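Local coordinates for ABC transporter, substrate-binding protein (PDB 4EDP), which probably serves as the extracellular solute-binding component of an ABC transporter, capturing a solute and delivering it to the membrane permease, at residues S112-A117 against F282-L287. Residues are numbered along the deposited sequence; the frame is centred on the assembly and turned at random.
Sequences SKIPNA and FINYAL
Asn116 and Asn284 grip each other with two hydrogen bonds, fixing the loop before helix 125-130 to helix 276-286. Both lie in the same lobe of the two-lobed fold expected of an extracellular solute-binding protein. With chi1 at -170° the Asn284 carboxamide extends from the helix toward the loop, and its OD1 accepts from the backbone N of Asn116 at 2.8 Å. The bond is nearly straight, 161° at the hydrogen, and arrives almost head-on to the side-chain carbonyl. In the second bond the Asn116 side chain is the donor: its ND2 meets the main-chain O of Asn284 at 2.8 Å, with that O in the plane of the Asn116 amide but ND2 well above the plane of the receiving carbonyl. The two side chains cross at about a right angle, yet their amide planes differ by only 15°.

On the buried side of this polar pair the packing is apolar. Ile114 sends CG2 to within 3.7 Å of Leu287 CD1 and reaches Ile283 CG2 with its CD1, while Ala117 lies against the same Leu287 methyl. Ile283 carries the layer on to Ile267 and Ile269 of strand 262-269.

The outer side is looser. Pro115, exposed, crosses the Asn284 side chain at about a right angle, Pro115 CD lying 3.2 Å from Asn284 OD1, and the Lys113 side chain leads away to a long, weak ion pair with Asp277. A water donates to both backbone carbonyls, 3.1 Å from Asn116 O and 2.9 Å from Leu287 O.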
loop_
_atom_site.group_PDB
_atom_site.type_symbol
_atom_site.label_atom_id
_atom_site.label_comp_id
_atom_site.label_asym_id
_atom_site.label_seq_id
_atom_site.Cartn_x
_atom_site.Cartn_y
_atom_site.Cartn_z
ATOM N N SER A 112 -8.182 8.590 -21.934
ATOM C CA SER A 112 -8.311 8.139 -23.318
ATOM C C SER A 112 -6.891 7.871 -23.867
ATOM O O SER A 112 -6.726 7.194 -24.881
ATOM C CB SER A 112 -9.055 9.153 -24.196
ATOM O OG SER A 112 -8.304 10.326 -24.453
ATOM N N LYS A 113 -5.882 8.396 -23.171
ATOM C CA LYS A 113 -4.470 8.223 -23.540
ATOM C C LYS A 113 -3.792 7.084 -22.783
ATOM O O LYS A 113 -2.590 6.836 -22.948
ATOM C CB LYS A 113 -3.717 9.524 -23.239
ATOM C CG LYS A 113 -4.056 10.680 -24.152
ATOM C CD LYS A 113 -3.435 11.976 -23.603
ATOM C CE LYS A 113 -3.128 12.972 -24.680
ATOM N NZ LYS A 113 -1.926 12.518 -25.450
ATOM N N ILE A 114 -4.555 6.387 -21.948
ATOM C CA ILE A 114 -4.021 5.293 -21.134
ATOM C C ILE A 114 -4.959 4.090 -21.309
ATOM O O ILE A 114 -5.623 3.652 -20.360
ATOM C CB ILE A 114 -3.928 5.717 -19.648
ATOM C CG1 ILE A 114 -3.265 7.097 -19.521
ATOM C CG2 ILE A 114 -3.184 4.642 -18.797
ATOM C CD1 ILE A 114 -3.104 7.599 -18.065
ATOM N N PRO A 115 -4.978 3.509 -22.514
ATOM C CA PRO A 115 -5.908 2.403 -22.752
ATOM C C PRO A 115 -5.696 1.189 -21.862
ATOM O O PRO A 115 -6.670 0.500 -21.538
ATOM C CB PRO A 115 -5.688 2.064 -24.229
ATOM C CG PRO A 115 -4.317 2.592 -24.529
ATOM C CD PRO A 115 -4.194 3.828 -23.717
ATOM N N ASN A 116 -4.461 0.971 -21.399
ATOM C CA ASN A 116 -4.174 -0.176 -20.529
ATOM C C ASN A 116 -4.865 -0.109 -19.183
ATOM O O ASN A 116 -4.982 -1.118 -18.502
ATOM C CB ASN A 116 -2.663 -0.414 -20.382
ATOM C CG ASN A 116 -2.059 -1.019 -21.648
ATOM O OD1 ASN A 116 -2.767 -1.721 -22.390
ATOM N ND2 ASN A 116 -0.759 -0.774 -21.901
ATOM N N ALA A 117 -5.317 1.080 -18.794
ATOM C CA ALA A 117 -6.090 1.228 -17.563
ATOM C C ALA A 117 -7.369 0.373 -17.618
ATOM O O ALA A 117 -7.933 0.030 -16.558
ATOM C CB ALA A 117 -6.429 2.697 -17.296
ATOM N N PHE A 282 4.397 6.502 -20.939
ATOM C CA PHE A 282 5.050 5.746 -19.902
ATOM C C PHE A 282 4.068 5.113 -18.913
ATOM O O PHE A 282 4.237 3.943 -18.537
ATOM C CB PHE A 282 6.073 6.575 -19.129
ATOM C CG PHE A 282 6.791 5.768 -18.099
ATOM C CD1 PHE A 282 7.942 5.087 -18.420
ATOM C CD2 PHE A 282 6.268 5.624 -16.835
ATOM C CE1 PHE A 282 8.577 4.292 -17.488
ATOM C CE2 PHE A 282 6.906 4.840 -15.888
ATOM C CZ PHE A 282 8.059 4.178 -16.212
ATOM N N ILE A 283 3.051 5.858 -18.494
ATOM C CA ILE A 283 2.066 5.306 -17.544
ATOM C C ILE A 283 1.350 4.132 -18.197
ATOM O O ILE A 283 1.156 3.069 -17.578
ATOM C CB ILE A 283 1.089 6.384 -17.026
ATOM C CG1 ILE A 283 1.857 7.431 -16.212
ATOM C CG2 ILE A 283 -0.060 5.746 -16.182
ATOM C CD1 ILE A 283 1.002 8.577 -15.631
ATOM N N ASN A 284 0.973 4.307 -19.461
ATOM C CA ASN A 284 0.310 3.244 -20.208
ATOM C C ASN A 284 1.208 2.006 -20.287
ATOM O O ASN A 284 0.745 0.868 -20.151
ATOM C CB ASN A 284 -0.078 3.717 -21.608
ATOM C CG ASN A 284 -0.976 2.735 -22.315
ATOM O OD1 ASN A 284 -2.026 2.355 -21.802
ATOM N ND2 ASN A 284 -0.584 2.336 -23.513
ATOM N N TYR A 285 2.505 2.233 -20.479
ATOM C CA TYR A 285 3.494 1.162 -20.506
ATOM C C TYR A 285 3.597 0.458 -19.149
ATOM O O TYR A 285 3.608 -0.787 -19.081
ATOM C CB TYR A 285 4.838 1.767 -20.929
ATOM C CG TYR A 285 6.089 0.972 -20.651
ATOM C CD1 TYR A 285 6.534 -0.019 -21.529
ATOM C CD2 TYR A 285 6.877 1.274 -19.553
ATOM C CE1 TYR A 285 7.728 -0.731 -21.280
ATOM C CE2 TYR A 285 8.055 0.579 -19.297
ATOM C CZ TYR A 285 8.469 -0.421 -20.161
ATOM O OH TYR A 285 9.639 -1.099 -19.891
ATOM N N ALA A 286 3.632 1.243 -18.068
ATOM C CA ALA A 286 3.746 0.677 -16.711
ATOM C C ALA A 286 2.551 -0.231 -16.340
ATOM O O ALA A 286 2.687 -1.156 -15.522
ATOM C CB ALA A 286 3.920 1.794 -15.673
ATOM N N LEU A 287 1.404 0.034 -16.969
ATOM C CA LEU A 287 0.177 -0.718 -16.742
ATOM C C LEU A 287 0.010 -1.884 -17.712
ATOM O O LEU A 287 -0.902 -2.683 -17.544
ATOM C CB LEU A 287 -1.056 0.210 -16.854
ATOM C CG LEU A 287 -1.215 1.320 -15.803
ATOM C CD1 LEU A 287 -2.451 2.250 -16.061
ATOM C CD2 LEU A 287 -1.291 0.718 -14.415
HETATM O O HOH W 1 -3.496 -2.514 -16.225
#